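Local coordinates for SusD superfamily protein (Parabacteroides distasonis, PDB 3OTN) that probably binds carbohydrate or another nutrient at the bacterial cell surface, as a member of the SusD family of outer-membrane proteins, at residues Glu293-Glu296 with Lys300-Glu303; Glu369-Val372 with Pro378-Gln381; Gln388-Ala393 with Trp411-Phe416; Ala396-Lys399 with Ala405-Glu408. One frame throughout, in Å; residues are numbered along the deposited sequence.

Interaction 1: Glu293-Glu296 with Lys300-Glu303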
loop_
_atom_site.group_PDB
_atom_site.type_symbol
_atom_site.label_atom_id
_atom_site.label_comp_id
_atom_site.label_asym_id
_atom_site.label_seq_id
_atom_site.Cartn_x
_atom_site.Cartn_y
_atom_site.Cartn_z
ATOM N N GLU A 293 -18.092 -10.913 -7.263
ATOM C CA GLU A 293 -18.638 -12.136 -7.861
ATOM C C GLU A 293 -17.590 -12.940 -8.660
ATOM O O GLU A 293 -17.913 -14.008 -9.133
ATOM C CB GLU A 293 -19.893 -11.795 -8.678
ATOM C CG GLU A 293 -20.976 -11.267 -7.701
ATOM C CD GLU A 293 -22.298 -10.885 -8.313
ATOM O OE1 GLU A 293 -22.403 -10.868 -9.555
ATOM O OE2 GLU A 293 -23.232 -10.619 -7.509
ATOM N N SER A 294 -16.353 -12.421 -8.785
ATOM C CA SER A 294 -15.238 -13.112 -9.472
ATOM C C SER A 294 -14.467 -14.122 -8.625
ATOM O O SER A 294 -13.672 -14.891 -9.167
ATOM C CB SER A 294 -14.230 -12.097 -10.044
ATOM O OG SER A 294 -13.404 -11.486 -9.069
ATOM N N PHE A 295 -14.650 -14.079 -7.304
ATOM C CA PHE A 295 -14.009 -15.024 -6.397
ATOM C C PHE A 295 -14.533 -16.437 -6.665
ATOM O O PHE A 295 -15.680 -16.609 -7.030
ATOM C CB PHE A 295 -14.292 -14.696 -4.928
ATOM C CG PHE A 295 -13.515 -13.524 -4.388
ATOM C CD1 PHE A 295 -13.783 -12.231 -4.821
ATOM C CD2 PHE A 295 -12.588 -13.706 -3.355
ATOM C CE1 PHE A 295 -13.097 -11.150 -4.295
ATOM C CE2 PHE A 295 -11.898 -12.627 -2.825
ATOM C CZ PHE A 295 -12.152 -11.352 -3.286
ATOM N N GLU A 296 -13.680 -17.421 -6.420
ATOM C CA GLU A 296 -14.007 -18.820 -6.586
ATOM C C GLU A 296 -15.239 -19.173 -5.726
ATOM O O GLU A 296 -15.439 -18.609 -4.627
ATOM C CB GLU A 296 -12.779 -19.650 -6.196
ATOM C CG GLU A 296 -12.704 -21.065 -6.785
ATOM C CD GLU A 296 -11.354 -21.721 -6.520
ATOM O OE1 GLU A 296 -10.304 -21.017 -6.513
ATOM O OE2 GLU A 296 -11.336 -22.955 -6.324
ATOM N N LYS A 300 -14.062 -18.509 1.410
ATOM C CA LYS A 300 -14.347 -17.882 2.696
ATOM C C LYS A 300 -14.359 -16.345 2.629
ATOM O O LYS A 300 -15.136 -15.706 3.337
ATOM C CB LYS A 300 -13.369 -18.347 3.763
ATOM C CG LYS A 300 -13.659 -17.815 5.153
ATOM C CD LYS A 300 -12.797 -18.501 6.214
ATOM C CE LYS A 300 -13.068 -17.977 7.623
ATOM N NZ LYS A 300 -12.317 -18.720 8.638
ATOM N N ARG A 301 -13.511 -15.752 1.787
ATOM C CA ARG A 301 -13.401 -14.294 1.720
ATOM C C ARG A 301 -14.698 -13.600 1.305
ATOM O O ARG A 301 -14.933 -12.438 1.700
ATOM C CB ARG A 301 -12.235 -13.884 0.801
ATOM C CG ARG A 301 -10.864 -14.265 1.427
ATOM C CD ARG A 301 -9.671 -14.310 0.498
ATOM N NE ARG A 301 -9.763 -15.303 -0.570
ATOM C CZ ARG A 301 -8.720 -15.762 -1.266
ATOM N NH1 ARG A 301 -7.478 -15.295 -1.059
ATOM N NH2 ARG A 301 -8.922 -16.670 -2.214
ATOM N N THR A 302 -15.545 -14.308 0.539
ATOM C CA THR A 302 -16.839 -13.760 0.116
ATOM C C THR A 302 -18.017 -14.185 1.014
ATOM O O THR A 302 -19.175 -13.884 0.712
ATOM C CB THR A 302 -17.135 -14.106 -1.372
ATOM O OG1 THR A 302 -17.007 -15.524 -1.543
ATOM C CG2 THR A 302 -16.152 -13.361 -2.279
ATOM N N GLU A 303 -17.739 -14.854 2.124
ATOM C CA GLU A 303 -18.797 -15.142 3.097
ATOM C C GLU A 303 -19.100 -13.864 3.874
ATOM O O GLU A 303 -18.212 -13.010 4.077
ATOM C CB GLU A 303 -18.408 -16.275 4.038
ATOM C CG GLU A 303 -18.212 -17.592 3.307
ATOM C CD GLU A 303 -17.812 -18.743 4.228
ATOM O OE1 GLU A 303 -17.698 -18.544 5.460
ATOM O OE2 GLU A 303 -17.602 -19.851 3.692
HETATM O O HOH W 1 -17.264 -16.604 -4.020
#
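Thr302 lays its methyl group over one face of the Phe295 ring, and this CH-pi contact is the heart of the interaction. Thr302 CG2 sits 3.8 Å from the ring centroid of Phe295 and 28° off the ring normal. It is displaced toward the rim at the CB end, with CG2 of Thr302 only 3.4 Å from CG of Phe295. The methyl is put there by the first torsion of Thr302: CG2 stands anti to the carbonyl carbon, while OG1 (chi1 53°) is left between the two backbone branches and points elsewhere. That hydroxyl bonds to the carbonyl of Asp299 and meets a water, whose oxygen lies 2.7 Å from Thr302 OG1. The same water lies 2.8 Å from Glu296 O, to which it can donate, and so probably links the two segments beside the apolar contact. Arg301 approaches a different part of the ring. Its CB comes within 3.9 Å of Phe295 CE2, the two side chains crossing nearly at right angles, and the guanidinium plane stands 73° from the ring, which rules out a flat stack. The charged end is instead spent on salt bridges to Asp299 and Asp417. Glu303 N closes a tight turn onto Lys300 O at 3.0 Å, holding Arg301 and Thr302 in a short 3-10 turn with both side chains directed at the phenylalanine. The whole loop follows helix 289-292 and leads to strand 308-312. Phe295 also meets Phe291 edge-to-face, back toward that helix, and the ring of Phe416 on helix 403-418.

Interaction 2: Glu369-Val372 with Pro378-Gln381. With EDO (1,2-ethanediol), chain S.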
loop_
_atom_site.group_PDB
_atom_site.type_symbol
_atom_site.label_atom_id
_atom_site.label_comp_id
_atom_site.label_asym_id
_atom_site.label_seq_id
_atom_site.Cartn_x
_atom_site.Cartn_y
_atom_site.Cartn_z
ATOM N N GLU A 369 5.976 -15.338 -6.659
ATOM C CA GLU A 369 6.042 -14.654 -7.954
ATOM C C GLU A 369 7.462 -14.537 -8.473
ATOM O O GLU A 369 7.743 -14.914 -9.600
ATOM C CB GLU A 369 5.337 -13.285 -7.912
ATOM C CG GLU A 369 5.337 -12.598 -9.290
ATOM C CD GLU A 369 4.430 -11.361 -9.393
ATOM O OE1 GLU A 369 3.779 -11.010 -8.414
ATOM O OE2 GLU A 369 4.353 -10.773 -10.497
ATOM N N ALA A 370 8.361 -14.022 -7.650
ATOM C CA ALA A 370 9.768 -13.897 -8.027
ATOM C C ALA A 370 10.404 -15.248 -8.368
ATOM O O ALA A 370 11.176 -15.362 -9.341
ATOM C CB ALA A 370 10.568 -13.210 -6.892
ATOM N N GLN A 371 10.109 -16.257 -7.538
ATOM C CA GLN A 371 10.702 -17.588 -7.672
ATOM C C GLN A 371 10.290 -18.227 -8.992
ATOM O O GLN A 371 11.154 -18.727 -9.736
ATOM C CB GLN A 371 10.332 -18.502 -6.479
ATOM C CG GLN A 371 11.022 -19.845 -6.483
ATOM C CD GLN A 371 10.239 -20.912 -7.255
ATOM O OE1 GLN A 371 9.044 -21.074 -7.042
ATOM N NE2 GLN A 371 10.913 -21.641 -8.136
ATOM N N VAL A 372 8.991 -18.205 -9.294
ATOM C CA VAL A 372 8.532 -18.798 -10.542
ATOM C C VAL A 372 9.072 -18.048 -11.778
ATOM O O VAL A 372 9.365 -18.665 -12.796
ATOM C CB VAL A 372 6.995 -18.981 -10.628
ATOM C CG1 VAL A 372 6.276 -17.657 -10.837
ATOM C CG2 VAL A 372 6.679 -19.951 -11.756
ATOM N N PRO A 378 7.602 -23.580 -10.435
ATOM C CA PRO A 378 7.467 -23.366 -9.007
ATOM C C PRO A 378 8.219 -24.429 -8.206
ATOM O O PRO A 378 8.200 -25.596 -8.578
ATOM C CB PRO A 378 5.947 -23.456 -8.788
ATOM C CG PRO A 378 5.497 -24.378 -9.827
ATOM C CD PRO A 378 6.351 -24.092 -11.012
ATOM N N ASN A 379 8.885 -24.018 -7.132
ATOM C CA ASN A 379 9.464 -24.965 -6.167
ATOM C C ASN A 379 8.444 -25.262 -5.046
ATOM O O ASN A 379 7.336 -24.672 -5.002
ATOM C CB ASN A 379 10.825 -24.461 -5.644
ATOM C CG ASN A 379 10.731 -23.200 -4.746
ATOM O OD1 ASN A 379 9.673 -22.832 -4.234
ATOM N ND2 ASN A 379 11.872 -22.565 -4.540
ATOM N N GLN A 380 8.810 -26.165 -4.129
ATOM C CA GLN A 380 7.868 -26.613 -3.100
ATOM C C GLN A 380 7.414 -25.480 -2.180
ATOM O O GLN A 380 6.267 -25.480 -1.746
ATOM C CB GLN A 380 8.426 -27.779 -2.266
ATOM C CG GLN A 380 7.364 -28.488 -1.386
ATOM C CD GLN A 380 6.256 -29.124 -2.227
ATOM O OE1 GLN A 380 6.526 -29.807 -3.222
ATOM N NE2 GLN A 380 5.011 -28.890 -1.840
ATOM N N GLN A 381 8.312 -24.531 -1.891
ATOM C CA GLN A 381 8.005 -23.407 -1.004
ATOM C C GLN A 381 6.881 -22.552 -1.605
ATOM O O GLN A 381 5.961 -22.168 -0.896
ATOM C CB GLN A 381 9.262 -22.558 -0.763
ATOM C CG GLN A 381 9.066 -21.324 0.124
ATOM C CD GLN A 381 8.584 -21.665 1.516
ATOM O OE1 GLN A 381 9.402 -21.797 2.405
ATOM N NE2 GLN A 381 7.250 -21.821 1.715
HETATM C C1 EDO S . 6.081 -20.903 4.662
HETATM O O1 EDO S . 5.698 -22.158 4.087
HETATM C C2 EDO S . 4.850 -20.196 5.214
HETATM O O2 EDO S . 5.225 -19.417 6.358
#
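Gln371 sends its CG away from the backbone N and then bends sharply at chi2 (-89°), which turns its amide flat against the side chain of Asn379. The asparagine contributes a compact torsion of its own: with chi1 at 68°, CG sits between the backbone N and the carbonyl carbon and the amide folds back beside the glutamine. The two amide planes are only 8° apart and stack, Gln371 CD lying 3.4 Å from Asn379 CG. Both C=O groups point roughly the same way, so Gln371 OE1 and Asn379 OD1 lie 3.4 Å apart, two acceptors that cannot bond each other, an arrangement probably paid for by the bonds around it. The bond that joins the two segments runs from Asn379 N to Gln371 OE1, 2.9 Å and nearly straight at the hydrogen; the donor lies above the carbonyl plane rather than within it. OE1 is also bonded to Ser382 OG, while NE2 reaches Thr377 O and Asp375 OD2, so the buried glutamine amide is gripped at both ends. This is the turn of an antiparallel helical hairpin: helix 360-375 arrives, the chain reverses, and Asn379 serves as N-cap of helix 380-392, its OD1 accepting from Ser382 N and its ND2 bonded to Tyr367 OH. Beside these polar groups, Val372 CG2 packs loosely on Pro378 CD at 4.2 Å, and Pro378 also touches Phe406 of helix 403-418. In the first turn of the new helix, Gln381 NE2 donates to O1 of a 1,2-ethanediol, probably from the crystallisation liquor, at 2.9 Å.

Interaction 3: Gln388-Ala393 with Trp411-Phe416; sequences QIRGRA and WDQRYF. With EDO (1,2-ethanediol), chain S.
In the helical bundle of this SusD-family protein, helices 380-392 and 403-418 run in roughly the same direction and meet where Ile389 and Arg390 border Gln413. The glutamine chain folds at chi2 (-50°), and its amide lies across from the two partners, OE1 toward Ile389 and NE2 toward Arg390. Ile389 CG2 stands 4.0 Å from Gln413 OE1, the two side chains running alongside one another but pointing opposite ways. Arg390 CG is 3.6 Å from Gln413 NE2, a van der Waals contact of the amide nitrogen with the arginine's methylene stem. The guanidinium plane is almost perpendicular to the amide, 88° away, and the two side chains cross near a right angle.

The polar ends are satisfied by others. Gln413 NE2 donates to Glu409 OE2, which also forms a salt bridge with Arg390 NH1 and so links the two groups; NH1 has a second salt bridge, to Glu296. Arg390 NH2 bonds to Ala396 O, and Gln413 OE1 takes Arg301 NH1. Burying such an amide and guanidinium probably depends on this network. At the outer side of helix 380-392, Gln388 NE2 lies 3.1 Å from O1 of the 1,2-ethanediol in one of two modelled conformers, a doubtful bond. Helix 360-375 packs alongside, with Leu365 touching both Ile389 and Arg414, while helix 424-431 lies against Trp411, Arg414 and Tyr415.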
loop_
_atom_site.group_PDB
_atom_site.type_symbol
_atom_site.label_atom_id
_atom_site.label_comp_id
_atom_site.label_asym_id
_atom_site.label_seq_id
_atom_site.Cartn_x
_atom_site.Cartn_y
_atom_site.Cartn_z
ATOM N N GLN A 388 -1.404 -22.684 1.265
ATOM C CA GLN A 388 -1.700 -22.136 2.595
ATOM C C GLN A 388 -2.713 -20.992 2.483
ATOM O O GLN A 388 -3.668 -20.942 3.238
ATOM C CB GLN A 388 -0.413 -21.671 3.301
ATOM C CG GLN A 388 0.516 -22.823 3.752
ATOM C CD GLN A 388 1.993 -22.406 3.814
ATOM O OE1 GLN A 388 2.325 -21.224 3.642
ATOM N NE2 GLN A 388 2.885 -23.381 4.040
ATOM N N ILE A 389 -2.500 -20.087 1.516
ATOM C CA ILE A 389 -3.390 -18.930 1.292
ATOM C C ILE A 389 -4.756 -19.387 0.828
ATOM O O ILE A 389 -5.769 -18.940 1.336
ATOM C CB ILE A 389 -2.709 -17.839 0.385
ATOM C CG1 ILE A 389 -1.469 -17.286 1.136
ATOM C CG2 ILE A 389 -3.694 -16.720 0.008
ATOM C CD1 ILE A 389 -0.461 -16.562 0.248
ATOM N N ARG A 390 -4.779 -20.346 -0.082
ATOM C CA ARG A 390 -6.013 -20.961 -0.526
ATOM C C ARG A 390 -6.728 -21.700 0.620
ATOM O O ARG A 390 -7.934 -21.551 0.772
ATOM C CB ARG A 390 -5.752 -21.896 -1.723
ATOM C CG ARG A 390 -5.453 -21.140 -3.035
ATOM C CD ARG A 390 -5.076 -22.127 -4.179
ATOM N NE ARG A 390 -6.176 -23.030 -4.441
ATOM C CZ ARG A 390 -7.241 -22.772 -5.214
ATOM N NH1 ARG A 390 -7.376 -21.635 -5.914
ATOM N NH2 ARG A 390 -8.191 -23.685 -5.305
ATOM N N GLY A 391 -5.977 -22.450 1.432
ATOM C CA GLY A 391 -6.542 -23.193 2.588
ATOM C C GLY A 391 -7.214 -22.303 3.633
ATOM O O GLY A 391 -8.284 -22.622 4.125
ATOM N N ARG A 392 -6.580 -21.181 3.968
ATOM C CA ARG A 392 -7.194 -20.185 4.819
ATOM C C ARG A 392 -8.528 -19.692 4.221
ATOM O O ARG A 392 -9.475 -19.450 4.962
ATOM C CB ARG A 392 -6.237 -19.026 5.028
ATOM C CG ARG A 392 -6.796 -17.919 5.892
ATOM C CD ARG A 392 -5.738 -16.946 6.261
ATOM N NE ARG A 392 -5.090 -16.275 5.138
ATOM C CZ ARG A 392 -3.974 -15.541 5.249
ATOM N NH1 ARG A 392 -3.384 -15.367 6.432
ATOM N NH2 ARG A 392 -3.453 -14.941 4.178
ATOM N N ALA A 393 -8.597 -19.569 2.889
ATOM C CA ALA A 393 -9.850 -19.197 2.203
ATOM C C ALA A 393 -10.854 -20.363 2.014
ATOM O O ALA A 393 -11.858 -20.198 1.319
ATOM C CB ALA A 393 -9.539 -18.530 0.857
ATOM N N TRP A 411 -0.924 -14.421 -8.920
ATOM C CA TRP A 411 -1.606 -13.169 -9.198
ATOM C C TRP A 411 -3.034 -13.206 -8.645
ATOM O O TRP A 411 -3.451 -12.263 -7.963
ATOM C CB TRP A 411 -1.633 -12.852 -10.677
ATOM C CG TRP A 411 -0.322 -12.432 -11.267
ATOM C CD1 TRP A 411 0.826 -12.032 -10.598
ATOM C CD2 TRP A 411 -0.025 -12.343 -12.651
ATOM N NE1 TRP A 411 1.803 -11.710 -11.502
ATOM C CE2 TRP A 411 1.317 -11.902 -12.768
ATOM C CE3 TRP A 411 -0.752 -12.617 -13.818
ATOM C CZ2 TRP A 411 1.931 -11.694 -14.010
ATOM C CZ3 TRP A 411 -0.134 -12.407 -15.061
ATOM C CH2 TRP A 411 1.195 -11.963 -15.137
ATOM N N ASP A 412 -3.764 -14.299 -8.903
ATOM C CA ASP A 412 -5.133 -14.417 -8.412
ATOM C C ASP A 412 -5.191 -14.207 -6.893
ATOM O O ASP A 412 -6.015 -13.405 -6.378
ATOM C CB ASP A 412 -5.758 -15.773 -8.754
ATOM C CG ASP A 412 -6.367 -15.837 -10.171
ATOM O OD1 ASP A 412 -6.236 -14.896 -10.998
ATOM O OD2 ASP A 412 -6.990 -16.876 -10.458
ATOM N N GLN A 413 -4.328 -14.912 -6.166
ATOM C CA GLN A 413 -4.327 -14.775 -4.723
ATOM C C GLN A 413 -3.906 -13.380 -4.260
ATOM O O GLN A 413 -4.363 -12.934 -3.218
ATOM C CB GLN A 413 -3.530 -15.889 -4.029
ATOM C CG GLN A 413 -4.069 -17.289 -4.308
ATOM C CD GLN A 413 -5.564 -17.400 -4.077
ATOM O OE1 GLN A 413 -6.086 -16.818 -3.134
ATOM N NE2 GLN A 413 -6.256 -18.137 -4.935
ATOM N N ARG A 414 -3.083 -12.682 -5.043
ATOM C CA ARG A 414 -2.776 -11.304 -4.755
ATOM C C ARG A 414 -4.045 -10.444 -4.860
ATOM O O ARG A 414 -4.297 -9.611 -3.987
ATOM C CB ARG A 414 -1.681 -10.768 -5.665
ATOM C CG ARG A 414 -0.296 -11.374 -5.350
ATOM C CD ARG A 414 0.806 -10.683 -6.170
ATOM N NE ARG A 414 0.953 -9.322 -5.686
ATOM C CZ ARG A 414 1.584 -8.973 -4.580
ATOM N NH1 ARG A 414 2.238 -9.866 -3.848
ATOM N NH2 ARG A 414 1.598 -7.705 -4.217
ATOM N N TYR A 415 -4.813 -10.619 -5.940
ATOM C CA TYR A 415 -6.046 -9.869 -6.103
ATOM C C TYR A 415 -7.025 -10.215 -4.964
ATOM O O TYR A 415 -7.569 -9.330 -4.301
ATOM C CB TYR A 415 -6.734 -10.172 -7.435
ATOM C CG TYR A 415 -6.231 -9.353 -8.625
ATOM C CD1 TYR A 415 -4.949 -9.536 -9.145
ATOM C CD2 TYR A 415 -7.065 -8.441 -9.262
ATOM C CE1 TYR A 415 -4.505 -8.827 -10.270
ATOM C CE2 TYR A 415 -6.635 -7.732 -10.367
ATOM C CZ TYR A 415 -5.376 -7.928 -10.877
ATOM O OH TYR A 415 -4.983 -7.193 -11.957
ATOM N N PHE A 416 -7.223 -11.506 -4.742
ATOM C CA PHE A 416 -8.246 -11.957 -3.819
ATOM C C PHE A 416 -7.907 -11.724 -2.356
ATOM O O PHE A 416 -8.813 -11.374 -1.583
ATOM C CB PHE A 416 -8.616 -13.404 -4.052
ATOM C CG PHE A 416 -9.212 -13.683 -5.446
ATOM C CD1 PHE A 416 -10.216 -12.868 -5.988
ATOM C CD2 PHE A 416 -8.799 -14.776 -6.168
ATOM C CE1 PHE A 416 -10.761 -13.151 -7.259
ATOM C CE2 PHE A 416 -9.340 -15.068 -7.434
ATOM C CZ PHE A 416 -10.324 -14.249 -7.964
HETATM C C1 EDO S . 6.081 -20.903 4.662
HETATM O O1 EDO S . 5.698 -22.158 4.087
HETATM C C2 EDO S . 4.850 -20.196 5.214
HETATM O O2 EDO S . 5.225 -19.417 6.358
#

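Interaction 4: Ala396-Lys399 with Ala405-Glu408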
loop_
_atom_site.group_PDB
_atom_site.type_symbol
_atom_site.label_atom_id
_atom_site.label_comp_id
_atom_site.label_asym_id
_atom_site.label_seq_id
_atom_site.Cartn_x
_atom_site.Cartn_y
_atom_site.Cartn_z
ATOM N N ALA A 396 -9.733 -25.744 -1.923
ATOM C CA ALA A 396 -8.902 -26.918 -2.125
ATOM C C ALA A 396 -7.524 -26.529 -2.671
ATOM O O ALA A 396 -7.364 -25.424 -3.243
ATOM C CB ALA A 396 -9.614 -27.929 -3.093
ATOM N N PRO A 397 -6.521 -27.421 -2.512
ATOM C CA PRO A 397 -5.183 -27.066 -3.010
ATOM C C PRO A 397 -5.148 -26.885 -4.520
ATOM O O PRO A 397 -5.994 -27.402 -5.226
ATOM C CB PRO A 397 -4.283 -28.238 -2.569
ATOM C CG PRO A 397 -5.152 -29.200 -1.795
ATOM C CD PRO A 397 -6.590 -28.827 -2.057
ATOM N N PHE A 398 -4.189 -26.105 -4.995
ATOM C CA PHE A 398 -4.073 -25.792 -6.409
ATOM C C PHE A 398 -3.371 -26.951 -7.157
ATOM O O PHE A 398 -2.265 -27.347 -6.792
ATOM C CB PHE A 398 -3.282 -24.501 -6.555
ATOM C CG PHE A 398 -3.081 -24.067 -7.970
ATOM C CD1 PHE A 398 -4.145 -23.577 -8.715
ATOM C CD2 PHE A 398 -1.816 -24.121 -8.549
ATOM C CE1 PHE A 398 -3.965 -23.149 -10.038
ATOM C CE2 PHE A 398 -1.622 -23.705 -9.862
ATOM C CZ PHE A 398 -2.693 -23.210 -10.607
ATOM N N LYS A 399 -4.046 -27.470 -8.178
ATOM C CA LYS A 399 -3.492 -28.450 -9.139
ATOM C C LYS A 399 -2.635 -27.763 -10.232
ATOM O O LYS A 399 -3.198 -27.104 -11.133
ATOM C CB LYS A 399 -4.660 -29.199 -9.813
ATOM C CG LYS A 399 -5.801 -28.277 -10.338
ATOM N N ALA A 405 0.395 -20.937 -15.721
ATOM C CA ALA A 405 -0.813 -21.126 -14.913
ATOM C C ALA A 405 -0.514 -20.872 -13.428
ATOM O O ALA A 405 -1.358 -20.306 -12.728
ATOM C CB ALA A 405 -1.418 -22.519 -15.079
ATOM N N PHE A 406 0.658 -21.318 -12.951
ATOM C CA PHE A 406 1.057 -21.048 -11.559
ATOM C C PHE A 406 1.265 -19.562 -11.282
ATOM O O PHE A 406 0.819 -19.064 -10.254
ATOM C CB PHE A 406 2.288 -21.843 -11.128
ATOM C CG PHE A 406 2.551 -21.762 -9.658
ATOM C CD1 PHE A 406 1.954 -22.658 -8.789
ATOM C CD2 PHE A 406 3.401 -20.788 -9.139
ATOM C CE1 PHE A 406 2.191 -22.583 -7.437
ATOM C CE2 PHE A 406 3.614 -20.693 -7.787
ATOM C CZ PHE A 406 3.009 -21.584 -6.940
ATOM N N LEU A 407 1.940 -18.848 -12.176
ATOM C CA LEU A 407 2.079 -17.405 -12.020
ATOM C C LEU A 407 0.718 -16.699 -11.959
ATOM O O LEU A 407 0.511 -15.793 -11.139
ATOM C CB LEU A 407 2.944 -16.836 -13.132
ATOM C CG LEU A 407 3.265 -15.345 -13.132
ATOM C CD1 LEU A 407 3.793 -14.884 -11.782
ATOM C CD2 LEU A 407 4.253 -15.043 -14.246
ATOM N N GLU A 408 -0.228 -17.125 -12.797
ATOM C CA GLU A 408 -1.535 -16.490 -12.793
ATOM C C GLU A 408 -2.327 -16.805 -11.509
ATOM O O GLU A 408 -3.124 -15.968 -11.048
ATOM C CB GLU A 408 -2.307 -16.837 -14.074
ATOM C CG GLU A 408 -1.638 -16.220 -15.295
ATOM C CD GLU A 408 -2.429 -16.325 -16.583
ATOM O OE1 GLU A 408 -3.584 -16.784 -16.556
ATOM O OE2 GLU A 408 -1.875 -15.907 -17.626
#
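Phe398 and Phe406 make the apolar part of this contact, where the loop that follows helix 380-392 folds back onto the start of helix 403-418. CE2 of Phe398 comes to 3.9 Å from CD1 of Phe406, and CD2 of Phe398 follows at 4.1 Å from the same carbon of Phe406. The two side chains meet at a slant, through CE2 and CD2 of Phe398 and CD1 of Phe406. Phe398 gets there because its CG lies anti to the backbone N (chi1 180°), swinging the ring out of the loop and onto the helix; there CE2 of Phe398 also reaches CA of Phe406, at 4.1 Å.

The second kind of contact is between ring and backbone. CZ of Phe398 stands 3.8 Å from the carbonyl oxygen of Ala405, a van der Waals approach, with the ring near the first turn of the helix. The CB of Ala405 is also directed toward the loop.

Polar bonds frame the contact from outside. Phe398 N donates to Asn387 OD1, tying the loop to helix 380-392, and Ala405 N is hydrogen-bonded to Asn402 OD1, just ahead of helix 403-418. Phe406 is buried, lying also on Ser382 and Val386, whereas Phe398 is only partly covered and rests against Arg390 as well. Between the two segments the chemistry is thus carbon on carbon with one carbonyl at its margin: probably dispersion and the exclusion of water hold the rings together, while directional bonds around them include those from Asn387, Asn402 and Arg390, whose NH2 takes Ala396 O.

In the fold
Along the chain, interaction 1 comes first, closing a short loop between helix 289-292 and strand 308-312. Interaction 2 follows in series and closes the turn between helices 360-375 and 380-392. Interaction 3 then closes the wider connection from helix 380-392 to helix 403-418, and interaction 4 is nested inside it, folding the intervening loop onto the second helix; none of the four cross. In space, interaction 1 touches interaction 3 through Lys300 N to Ala393 O. Interaction 2 meets interaction 3 through Glu369 and Trp411, and interaction 4 through Val372 and Leu407. Together they join three successive helices to the earlier 293-303 loop.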